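Local coordinates for chitin binding protein (Streptomyces lividans, PDB 5FTZ) that probably cleaves chitin by copper-dependent oxidation, as an AA10 lytic polysaccharide monooxygenase with a histidine-brace copper site, at residues H1-S9 against Y81-H91; R10-G21 against L59-W70. All coordinates share one frame; numbering follows the deposited sequence.

From the N terminus, H1 binds copper and strand 2-6 runs antiparallel to strand 80-87, which the chain reaches only some 70 residues later: contact 1 closes that long loop and brings H91 back beside H1. The chain turns at P7-S9 directly into helix 10-15, the start of contact 2, which closes a smaller loop onto L59-W70. Contact 2 is therefore nested inside contact 1, their centres about 17 Å apart. They also touch: V8 packs on V13, and the Y3 hydroxyl probably hydrogen-bonds the K12 amine. Together they join the copper-binding end of the 2-6/80-87 strand pair to the loop region between strands 33-35 and 73-74.

Contact 1. Residues H1-S9 against Y81-H91; sequences HGYTDLPVS and YTFRWQFTARH. With CU (copper (II) ion), chain B.
H1-S9 and Y81-H91 form an antiparallel strand pair in the beta-sandwich of this monooxygenase, ending in the copper-binding histidine brace. Strand 2-6 is an outermost strand of a three-stranded sheet; strand 134-140 flanks 80-87 on its other side. Y3 and Q86 make a hydrogen-bonded pair, Q86 N to Y3 O at 2.9 Å. A classic beta bulge follows, D5 and L6 both facing R84. On the face that carries Y3, L6, R84 and Q86, the R84 guanidinium makes a side-on salt bridge to the D5 carboxylate, NE to OD1 (2.9 Å) and NH2 to OD2. Q86 NE2 reaches the same OD2 from the opposite face of the carboxylate, while its OE1 hydrogen-bonds T134 OG1. L6 CD1 sits over the centre of the R84 guanidinium, 3.4 Å from CZ. On the other face T4 CG2 lies over the five-membered ring of W85, whose NE1 bonds Y98. Beyond the strands, H1 O accepts from both T88 N and A89 N. With CG of H1 beside its own backbone N (chi1 -71°), amine and ring can chelate one metal: copper is bound by H1 N at 2.2 Å, H1 ND1 at 1.9 Å and H91 NE2 at 1.9 Å.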
loop_
_atom_site.group_PDB
_atom_site.type_symbol
_atom_site.label_atom_id
_atom_site.label_comp_id
_atom_site.label_asym_id
_atom_site.label_seq_id
_atom_site.Cartn_x
_atom_site.Cartn_y
_atom_site.Cartn_z
ATOM N N HIS A 1 -0.081 -8.453 -14.104
ATOM C CA HIS A 1 -0.065 -8.945 -15.522
ATOM C C HIS A 1 -1.465 -9.178 -16.005
ATOM O O HIS A 1 -2.284 -9.836 -15.362
ATOM C CB HIS A 1 0.828 -10.176 -15.693
ATOM C CG HIS A 1 2.292 -9.858 -15.583
ATOM N ND1 HIS A 1 2.862 -9.335 -14.452
ATOM C CD2 HIS A 1 3.296 -9.935 -16.480
ATOM C CE1 HIS A 1 4.144 -9.093 -14.640
ATOM N NE2 HIS A 1 4.431 -9.464 -15.869
ATOM N N GLY A 2 -1.773 -8.567 -17.143
ATOM C CA GLY A 2 -3.093 -8.667 -17.719
ATOM C C GLY A 2 -3.239 -7.813 -18.946
ATOM O O GLY A 2 -2.343 -7.047 -19.290
ATOM N N TYR A 3 -4.437 -7.862 -19.541
ATOM C CA TYR A 3 -4.722 -7.106 -20.763
ATOM C C TYR A 3 -6.234 -6.921 -20.834
ATOM O O TYR A 3 -6.999 -7.653 -20.206
ATOM C CB TYR A 3 -4.227 -7.883 -22.013
ATOM C CG TYR A 3 -4.689 -9.296 -22.084
ATOM C CD1 TYR A 3 -5.931 -9.627 -22.600
ATOM C CD2 TYR A 3 -3.919 -10.313 -21.567
ATOM C CE1 TYR A 3 -6.421 -10.921 -22.553
ATOM C CE2 TYR A 3 -4.348 -11.648 -21.574
ATOM C CZ TYR A 3 -5.613 -11.942 -22.069
ATOM O OH TYR A 3 -6.118 -13.225 -22.137
ATOM N N THR A 4 -6.667 -6.069 -21.722
ATOM C CA THR A 4 -8.097 -5.926 -21.969
ATOM C C THR A 4 -8.528 -6.885 -23.075
ATOM O O THR A 4 -7.880 -7.004 -24.127
ATOM C CB THR A 4 -8.462 -4.504 -22.391
ATOM O OG1 THR A 4 -7.482 -4.080 -23.305
ATOM C CG2 THR A 4 -8.486 -3.531 -21.206
ATOM N N ASP A 5 -9.658 -7.522 -22.836
ATOM C CA ASP A 5 -10.300 -8.294 -23.909
ATOM C C ASP A 5 -11.623 -7.692 -24.372
ATOM O O ASP A 5 -12.106 -8.111 -25.388
ATOM C CB ASP A 5 -10.390 -9.809 -23.616
ATOM C CG ASP A 5 -11.363 -10.137 -22.633
ATOM O OD1 ASP A 5 -11.828 -9.292 -21.892
ATOM O OD2 ASP A 5 -11.770 -11.335 -22.552
ATOM N N LEU A 6 -12.085 -6.630 -23.719
ATOM C CA LEU A 6 -13.209 -5.826 -24.228
ATOM C C LEU A 6 -12.910 -4.366 -23.972
ATOM O O LEU A 6 -12.782 -3.974 -22.801
ATOM C CB LEU A 6 -14.576 -6.159 -23.580
ATOM C CG LEU A 6 -15.110 -7.520 -23.863
ATOM C CD1 LEU A 6 -16.269 -7.828 -22.951
ATOM C CD2 LEU A 6 -15.502 -7.661 -25.341
ATOM N N PRO A 7 -12.768 -3.521 -25.018
ATOM C CA PRO A 7 -12.636 -3.903 -26.419
ATOM C C PRO A 7 -11.278 -4.617 -26.583
ATOM O O PRO A 7 -10.308 -4.224 -25.919
ATOM C CB PRO A 7 -12.626 -2.533 -27.129
ATOM C CG PRO A 7 -12.089 -1.557 -26.139
ATOM C CD PRO A 7 -12.426 -2.108 -24.778
ATOM N N VAL A 8 -11.239 -5.639 -27.406
ATOM C CA VAL A 8 -10.042 -6.472 -27.485
ATOM C C VAL A 8 -8.819 -5.657 -27.870
ATOM O O VAL A 8 -8.837 -4.893 -28.845
ATOM C CB VAL A 8 -10.271 -7.708 -28.360
ATOM C CG1 VAL A 8 -10.491 -7.345 -29.788
ATOM C CG2 VAL A 8 -9.122 -8.663 -28.183
ATOM N N SER A 9 -7.733 -5.839 -27.136
ATOM C CA SER A 9 -6.497 -5.094 -27.334
ATOM C C SER A 9 -5.599 -5.742 -28.350
ATOM O O SER A 9 -5.730 -6.907 -28.695
ATOM C CB SER A 9 -5.768 -4.948 -26.014
ATOM O OG SER A 9 -5.515 -6.235 -25.423
ATOM N N TYR A 81 -20.808 0.733 -21.956
ATOM C CA TYR A 81 -20.048 -0.398 -22.491
ATOM C C TYR A 81 -19.358 -1.115 -21.353
ATOM O O TYR A 81 -18.923 -0.482 -20.390
ATOM C CB TYR A 81 -19.043 0.127 -23.514
ATOM C CG TYR A 81 -18.223 -0.933 -24.256
ATOM C CD1 TYR A 81 -18.722 -1.541 -25.382
ATOM C CD2 TYR A 81 -16.971 -1.283 -23.833
ATOM C CE1 TYR A 81 -18.005 -2.519 -26.089
ATOM C CE2 TYR A 81 -16.202 -2.271 -24.476
ATOM C CZ TYR A 81 -16.713 -2.856 -25.612
ATOM O OH TYR A 81 -15.986 -3.866 -26.278
ATOM N N THR A 82 -19.279 -2.435 -21.424
ATOM C CA THR A 82 -18.488 -3.212 -20.444
ATOM C C THR A 82 -17.055 -3.320 -20.885
ATOM O O THR A 82 -16.758 -3.958 -21.894
ATOM C CB THR A 82 -19.090 -4.589 -20.258
ATOM O OG1 THR A 82 -20.351 -4.436 -19.597
ATOM C CG2 THR A 82 -18.211 -5.475 -19.410
ATOM N N PHE A 83 -16.159 -2.700 -20.116
ATOM C CA PHE A 83 -14.726 -2.828 -20.329
ATOM C C PHE A 83 -14.273 -4.010 -19.507
ATOM O O PHE A 83 -14.738 -4.173 -18.364
ATOM C CB PHE A 83 -14.009 -1.519 -19.914
ATOM C CG PHE A 83 -14.339 -0.387 -20.795
ATOM C CD1 PHE A 83 -15.460 0.422 -20.529
ATOM C CD2 PHE A 83 -13.582 -0.116 -21.906
ATOM C CE1 PHE A 83 -15.794 1.451 -21.375
ATOM C CE2 PHE A 83 -13.918 0.934 -22.743
ATOM C CZ PHE A 83 -15.028 1.704 -22.476
ATOM N N ARG A 84 -13.425 -4.882 -20.060
ATOM C CA ARG A 84 -13.060 -6.079 -19.355
ATOM C C ARG A 84 -11.563 -6.369 -19.490
ATOM O O ARG A 84 -11.007 -6.312 -20.600
ATOM C CB ARG A 84 -13.863 -7.250 -19.897
ATOM C CG ARG A 84 -13.684 -8.548 -19.144
ATOM C CD ARG A 84 -14.666 -9.647 -19.565
ATOM N NE ARG A 84 -14.325 -10.188 -20.840
ATOM C CZ ARG A 84 -15.172 -10.791 -21.679
ATOM N NH1 ARG A 84 -16.466 -10.908 -21.380
ATOM N NH2 ARG A 84 -14.727 -11.258 -22.828
ATOM N N TRP A 85 -10.970 -6.684 -18.349
ATOM C CA TRP A 85 -9.590 -7.121 -18.212
ATOM C C TRP A 85 -9.568 -8.578 -17.874
ATOM O O TRP A 85 -10.390 -9.069 -17.039
ATOM C CB TRP A 85 -8.868 -6.382 -17.078
ATOM C CG TRP A 85 -8.504 -4.932 -17.394
ATOM C CD1 TRP A 85 -9.383 -3.857 -17.385
ATOM C CD2 TRP A 85 -7.268 -4.415 -17.822
ATOM N NE1 TRP A 85 -8.756 -2.729 -17.776
ATOM C CE2 TRP A 85 -7.427 -3.008 -17.985
ATOM C CE3 TRP A 85 -6.020 -4.976 -18.023
ATOM C CZ2 TRP A 85 -6.360 -2.199 -18.437
ATOM C CZ3 TRP A 85 -4.969 -4.173 -18.446
ATOM C CH2 TRP A 85 -5.148 -2.785 -18.618
ATOM N N GLN A 86 -8.537 -9.254 -18.344
ATOM C CA GLN A 86 -8.206 -10.622 -17.914
ATOM C C GLN A 86 -6.843 -10.541 -17.284
ATOM O O GLN A 86 -5.913 -9.926 -17.840
ATOM C CB GLN A 86 -8.143 -11.575 -19.113
ATOM C CG GLN A 86 -9.432 -11.691 -19.883
ATOM C CD GLN A 86 -10.586 -12.372 -19.201
ATOM O OE1 GLN A 86 -10.438 -12.956 -18.128
ATOM N NE2 GLN A 86 -11.744 -12.306 -19.833
ATOM N N PHE A 87 -6.669 -11.067 -16.058
ATOM C CA PHE A 87 -5.405 -10.987 -15.385
ATOM C C PHE A 87 -4.765 -12.390 -15.199
ATOM O O PHE A 87 -5.466 -13.355 -14.928
ATOM C CB PHE A 87 -5.601 -10.391 -13.994
ATOM C CG PHE A 87 -6.220 -9.025 -14.004
ATOM C CD1 PHE A 87 -5.536 -7.922 -14.434
ATOM C CD2 PHE A 87 -7.553 -8.850 -13.634
ATOM C CE1 PHE A 87 -6.140 -6.675 -14.431
ATOM C CE2 PHE A 87 -8.140 -7.614 -13.643
ATOM C CZ PHE A 87 -7.444 -6.514 -14.047
ATOM N N THR A 88 -3.467 -12.456 -15.339
ATOM C CA THR A 88 -2.705 -13.639 -14.968
ATOM C C THR A 88 -2.043 -13.449 -13.608
ATOM O O THR A 88 -1.621 -14.452 -13.019
ATOM C CB THR A 88 -1.631 -13.960 -16.004
ATOM O OG1 THR A 88 -0.771 -12.840 -16.135
ATOM C CG2 THR A 88 -2.250 -14.183 -17.375
ATOM N N ALA A 89 -1.898 -12.198 -13.136
ATOM C CA ALA A 89 -1.443 -11.899 -11.771
ATOM C C ALA A 89 -2.254 -10.686 -11.269
ATOM O O ALA A 89 -2.160 -9.570 -11.845
ATOM C CB ALA A 89 0.030 -11.656 -11.726
ATOM N N ARG A 90 -3.027 -10.871 -10.198
ATOM C CA ARG A 90 -4.023 -9.871 -9.717
ATOM C C ARG A 90 -3.472 -8.872 -8.667
ATOM O O ARG A 90 -3.824 -8.898 -7.482
ATOM C CB ARG A 90 -5.190 -10.612 -9.112
ATOM C CG ARG A 90 -6.003 -11.381 -10.147
ATOM C CD ARG A 90 -6.692 -12.563 -9.516
ATOM N NE ARG A 90 -7.605 -12.156 -8.479
ATOM C CZ ARG A 90 -8.272 -12.997 -7.706
ATOM N NH1 ARG A 90 -8.185 -14.325 -7.895
ATOM N NH2 ARG A 90 -9.050 -12.497 -6.759
ATOM N N HIS A 91 -2.649 -7.983 -9.121
ATOM C CA HIS A 91 -1.912 -7.128 -8.193
ATOM C C HIS A 91 -2.836 -6.121 -7.546
ATOM O O HIS A 91 -3.853 -5.709 -8.150
ATOM C CB HIS A 91 -0.912 -6.289 -8.963
ATOM C CG HIS A 91 0.098 -7.063 -9.736
ATOM N ND1 HIS A 91 0.945 -7.972 -9.144
ATOM C CD2 HIS A 91 0.384 -7.079 -11.065
ATOM C CE1 HIS A 91 1.726 -8.503 -10.057
ATOM N NE2 HIS A 91 1.392 -7.993 -11.231
HETATM CU CU CU B . 1.862 -8.544 -12.996
#

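Contact 2. Residues R10-G21 against L59-W70; sequences RQKVCQNGTVGG and LDSPKQPNGQAW
Helix 10-15 and the loop that follows it face a segment without regular helix or strand, L59-W70, and the backbones come near at three places: R10 by L59, V19 by Q64, and G21 by P65, where the CA atoms are 5.5 Å apart. A type I turn from Q64 to G67 shapes the second segment. Between the backbones R10 reaches across, its chain extended from CG to NE, and stacks its guanidinium flat on W70 as a cation-pi pair, with the planes 6° apart and CZ 3.5 Å from NE1. Its CD makes a CH-pi contact over the six-membered ring. In the guanidinium plane NH1 donates to L59 O (2.9 Å, 157°), and a water links NH1 to D60 O. The indole is held from its own segment by NE1 to S61 O, at 2.9 Å. C14 SG meets the ring at its edge, and V19 CG1 packs on CZ3 and on P65 CD. A leucine in place of W70 would probably leave the R10 guanidinium without its flat partner and S61 O without its indole donor. Further out, waters join G20 N and O to Q64 OE1. The helix is tied to C22 by the C14 disulfide, while R10 NE makes a salt bridge to D169, which W70 also touches, and Q11 NE2 bonds Y165 O, so both segments rest against strand 162-171.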
loop_
_atom_site.group_PDB
_atom_site.type_symbol
_atom_site.label_atom_id
_atom_site.label_comp_id
_atom_site.label_asym_id
_atom_site.label_seq_id
_atom_site.Cartn_x
_atom_site.Cartn_y
_atom_site.Cartn_z
ATOM N N ARG A 10 -4.650 -4.965 -28.874
ATOM C CA ARG A 10 -3.706 -5.446 -29.848
ATOM C C ARG A 10 -2.949 -6.653 -29.359
ATOM O O ARG A 10 -2.717 -7.575 -30.161
ATOM C CB ARG A 10 -2.791 -4.318 -30.346
ATOM C CG ARG A 10 -3.474 -3.258 -31.183
ATOM C CD ARG A 10 -2.493 -2.183 -31.594
ATOM N NE ARG A 10 -3.173 -1.144 -32.389
ATOM C CZ ARG A 10 -2.616 0.012 -32.740
ATOM N NH1 ARG A 10 -1.376 0.288 -32.400
ATOM N NH2 ARG A 10 -3.359 0.904 -33.409
ATOM N N GLN A 11 -2.496 -6.648 -28.115
ATOM C CA GLN A 11 -1.763 -7.813 -27.658
ATOM C C GLN A 11 -2.625 -9.063 -27.691
ATOM O O GLN A 11 -2.102 -10.165 -27.966
ATOM C CB GLN A 11 -1.153 -7.571 -26.270
ATOM C CG GLN A 11 -2.064 -7.056 -25.157
ATOM C CD GLN A 11 -1.983 -5.581 -24.994
ATOM O OE1 GLN A 11 -2.277 -4.841 -25.921
ATOM N NE2 GLN A 11 -1.607 -5.131 -23.830
ATOM N N LYS A 12 -3.909 -8.926 -27.412
ATOM C CA LYS A 12 -4.776 -10.097 -27.419
ATOM C C LYS A 12 -5.126 -10.534 -28.826
ATOM O O LYS A 12 -5.199 -11.760 -29.069
ATOM C CB LYS A 12 -6.020 -9.814 -26.589
ATOM C CG LYS A 12 -6.984 -10.995 -26.423
ATOM C CD LYS A 12 -6.311 -12.234 -25.853
ATOM C CE LYS A 12 -7.375 -13.246 -25.451
ATOM N NZ LYS A 12 -6.702 -14.378 -24.784
ATOM N N VAL A 13 -5.324 -9.629 -29.782
ATOM C CA VAL A 13 -5.540 -10.062 -31.140
ATOM C C VAL A 13 -4.308 -10.731 -31.708
ATOM O O VAL A 13 -4.440 -11.657 -32.526
ATOM C CB VAL A 13 -6.076 -9.000 -32.117
ATOM C CG1 VAL A 13 -7.413 -8.450 -31.616
ATOM C CG2 VAL A 13 -5.153 -7.914 -32.424
ATOM N N CYS A 14 -3.130 -10.358 -31.252
ATOM C CA CYS A 14 -1.902 -11.081 -31.633
ATOM C C CYS A 14 -1.900 -12.491 -30.995
ATOM O O CYS A 14 -1.719 -13.510 -31.706
ATOM C CB CYS A 14 -0.707 -10.232 -31.206
ATOM S SG CYS A 14 -0.393 -8.766 -32.192
ATOM N N GLN A 15 -2.266 -12.633 -29.758
ATOM C CA GLN A 15 -2.246 -13.952 -29.109
ATOM C C GLN A 15 -3.335 -14.874 -29.667
ATOM O O GLN A 15 -3.092 -16.102 -29.793
ATOM C CB GLN A 15 -2.335 -13.823 -27.616
ATOM C CG GLN A 15 -2.266 -15.144 -26.851
ATOM C CD GLN A 15 -3.623 -15.774 -26.722
ATOM O OE1 GLN A 15 -4.681 -15.125 -26.762
ATOM N NE2 GLN A 15 -3.619 -17.098 -26.537
ATOM N N ASN A 16 -4.494 -14.348 -30.031
ATOM C CA ASN A 16 -5.643 -15.184 -30.260
ATOM C C ASN A 16 -5.738 -15.709 -31.686
ATOM O O ASN A 16 -6.685 -16.420 -31.991
ATOM C CB ASN A 16 -6.916 -14.558 -29.703
ATOM C CG ASN A 16 -7.470 -13.515 -30.549
ATOM O OD1 ASN A 16 -7.014 -13.290 -31.684
ATOM N ND2 ASN A 16 -8.477 -12.767 -29.971
ATOM N N GLY A 17 -4.768 -15.373 -32.525
ATOM C CA GLY A 17 -4.769 -15.921 -33.875
ATOM C C GLY A 17 -5.364 -14.993 -34.887
ATOM O O GLY A 17 -5.385 -15.304 -36.082
ATOM N N THR A 18 -5.893 -13.853 -34.454
ATOM C CA THR A 18 -6.567 -12.977 -35.377
ATOM C C THR A 18 -5.588 -12.235 -36.280
ATOM O O THR A 18 -5.942 -11.928 -37.431
ATOM C CB THR A 18 -7.467 -11.967 -34.628
ATOM O OG1 THR A 18 -8.397 -12.727 -33.804
ATOM C CG2 THR A 18 -8.301 -11.142 -35.583
ATOM N N VAL A 19 -4.434 -11.904 -35.733
ATOM C CA VAL A 19 -3.380 -11.184 -36.424
ATOM C C VAL A 19 -2.151 -12.025 -36.316
ATOM O O VAL A 19 -1.748 -12.390 -35.220
ATOM C CB VAL A 19 -3.140 -9.807 -35.713
ATOM C CG1 VAL A 19 -1.903 -9.113 -36.167
ATOM C CG2 VAL A 19 -4.355 -8.924 -35.955
ATOM N N GLY A 20 -1.505 -12.265 -37.436
ATOM C CA GLY A 20 -0.245 -13.004 -37.435
ATOM C C GLY A 20 0.971 -12.098 -37.444
ATOM O O GLY A 20 0.877 -10.895 -37.707
ATOM N N GLY A 21 2.146 -12.635 -37.166
ATOM C CA GLY A 21 3.398 -11.924 -37.368
ATOM C C GLY A 21 3.832 -10.988 -36.246
ATOM O O GLY A 21 4.774 -10.255 -36.414
ATOM N N LEU A 59 3.164 -4.004 -31.648
ATOM C CA LEU A 59 1.947 -3.368 -31.110
ATOM C C LEU A 59 1.828 -1.883 -31.347
ATOM O O LEU A 59 0.716 -1.357 -31.324
ATOM C CB LEU A 59 1.876 -3.601 -29.590
ATOM C CG LEU A 59 1.880 -5.042 -29.099
ATOM C CD1 LEU A 59 1.766 -5.088 -27.585
ATOM C CD2 LEU A 59 0.763 -5.849 -29.755
ATOM N N ASP A 60 2.956 -1.216 -31.540
ATOM C CA ASP A 60 2.969 0.239 -31.793
ATOM C C ASP A 60 2.751 0.673 -33.228
ATOM O O ASP A 60 2.544 1.867 -33.491
ATOM C CB ASP A 60 4.329 0.807 -31.411
ATOM C CG ASP A 60 4.673 0.662 -30.007
ATOM O OD1 ASP A 60 3.839 1.012 -29.149
ATOM O OD2 ASP A 60 5.855 0.284 -29.741
ATOM N N SER A 61 2.879 -0.260 -34.162
ATOM C CA SER A 61 2.736 0.067 -35.568
ATOM C C SER A 61 1.314 0.527 -35.880
ATOM O O SER A 61 0.358 0.021 -35.239
ATOM C CB SER A 61 3.100 -1.132 -36.379
ATOM O OG SER A 61 2.882 -0.865 -37.751
ATOM N N PRO A 62 1.143 1.447 -36.847
ATOM C CA PRO A 62 -0.200 1.858 -37.227
ATOM C C PRO A 62 -0.966 0.766 -37.987
ATOM O O PRO A 62 -2.165 0.927 -38.203
ATOM C CB PRO A 62 0.070 3.035 -38.134
ATOM C CG PRO A 62 1.441 2.888 -38.630
ATOM C CD PRO A 62 2.196 2.219 -37.540
ATOM N N LYS A 63 -0.289 -0.298 -38.435
ATOM C CA LYS A 63 -0.917 -1.398 -39.153
ATOM C C LYS A 63 -0.517 -2.689 -38.458
ATOM O O LYS A 63 0.482 -2.735 -37.727
ATOM C CB LYS A 63 -0.412 -1.451 -40.579
ATOM C CG LYS A 63 -0.635 -0.180 -41.413
ATOM C CD LYS A 63 -2.061 -0.017 -41.697
ATOM C CE LYS A 63 -2.298 1.052 -42.757
ATOM N NZ LYS A 63 -3.705 1.020 -43.220
ATOM N N GLN A 64 -1.269 -3.761 -38.714
ATOM C CA GLN A 64 -0.825 -5.070 -38.279
ATOM C C GLN A 64 0.463 -5.461 -39.054
ATOM O O GLN A 64 0.887 -4.797 -40.009
ATOM C CB GLN A 64 -1.983 -6.058 -38.321
ATOM C CG GLN A 64 -2.398 -6.416 -39.684
ATOM C CD GLN A 64 -3.428 -7.544 -39.657
ATOM O OE1 GLN A 64 -3.031 -8.715 -39.606
ATOM N NE2 GLN A 64 -4.707 -7.209 -39.790
ATOM N N PRO A 65 1.175 -6.487 -38.573
ATOM C CA PRO A 65 2.482 -6.777 -39.143
ATOM C C PRO A 65 2.489 -6.982 -40.685
ATOM O O PRO A 65 3.438 -6.550 -41.341
ATOM C CB PRO A 65 2.879 -8.053 -38.398
ATOM C CG PRO A 65 2.251 -7.855 -37.050
ATOM C CD PRO A 65 0.933 -7.234 -37.327
ATOM N N ASN A 66 1.412 -7.516 -41.261
ATOM C CA ASN A 66 1.352 -7.721 -42.712
ATOM C C ASN A 66 0.986 -6.471 -43.498
ATOM O O ASN A 66 0.798 -6.575 -44.719
ATOM C CB ASN A 66 0.425 -8.888 -43.053
ATOM C CG ASN A 66 -1.012 -8.571 -42.849
ATOM O OD1 ASN A 66 -1.388 -7.484 -42.462
ATOM N ND2 ASN A 66 -1.836 -9.549 -43.088
ATOM N N GLY A 67 0.842 -5.340 -42.822
ATOM C CA GLY A 67 0.534 -4.084 -43.497
ATOM C C GLY A 67 -0.922 -3.786 -43.727
ATOM O O GLY A 67 -1.277 -2.670 -44.190
ATOM N N GLN A 68 -1.812 -4.728 -43.362
ATOM C CA GLN A 68 -3.231 -4.460 -43.417
ATOM C C GLN A 68 -3.672 -3.664 -42.173
ATOM O O GLN A 68 -2.971 -3.616 -41.153
ATOM C CB GLN A 68 -3.960 -5.766 -43.507
ATOM C CG GLN A 68 -3.635 -6.592 -44.783
ATOM C CD GLN A 68 -4.203 -5.960 -45.991
ATOM O OE1 GLN A 68 -5.384 -6.028 -46.212
ATOM N NE2 GLN A 68 -3.371 -5.247 -46.744
ATOM N N ALA A 69 -4.832 -3.045 -42.225
ATOM C CA ALA A 69 -5.374 -2.399 -41.046
ATOM C C ALA A 69 -5.547 -3.362 -39.863
ATOM O O ALA A 69 -5.829 -4.543 -40.005
ATOM C CB ALA A 69 -6.727 -1.794 -41.372
ATOM N N TRP A 70 -5.327 -2.864 -38.654
ATOM C CA TRP A 70 -5.682 -3.630 -37.491
ATOM C C TRP A 70 -7.153 -3.937 -37.510
ATOM O O TRP A 70 -7.937 -3.135 -37.940
ATOM C CB TRP A 70 -5.377 -2.891 -36.191
ATOM C CG TRP A 70 -3.914 -2.692 -35.874
ATOM C CD1 TRP A 70 -3.187 -1.559 -36.065
ATOM C CD2 TRP A 70 -3.045 -3.647 -35.252
ATOM N NE1 TRP A 70 -1.928 -1.763 -35.635
ATOM C CE2 TRP A 70 -1.798 -3.040 -35.139
ATOM C CE3 TRP A 70 -3.211 -4.953 -34.783
ATOM C CZ2 TRP A 70 -0.715 -3.685 -34.556
ATOM C CZ3 TRP A 70 -2.105 -5.579 -34.203
ATOM C CH2 TRP A 70 -0.914 -4.955 -34.096
HETATM O O HOH W 1 0.042 2.801 -33.155
HETATM O O HOH W 2 -6.784 -9.496 -38.717
HETATM O O HOH W 3 -0.266 -9.359 -39.755
HETATM O O HOH W 4 -2.484 -11.539 -40.004
#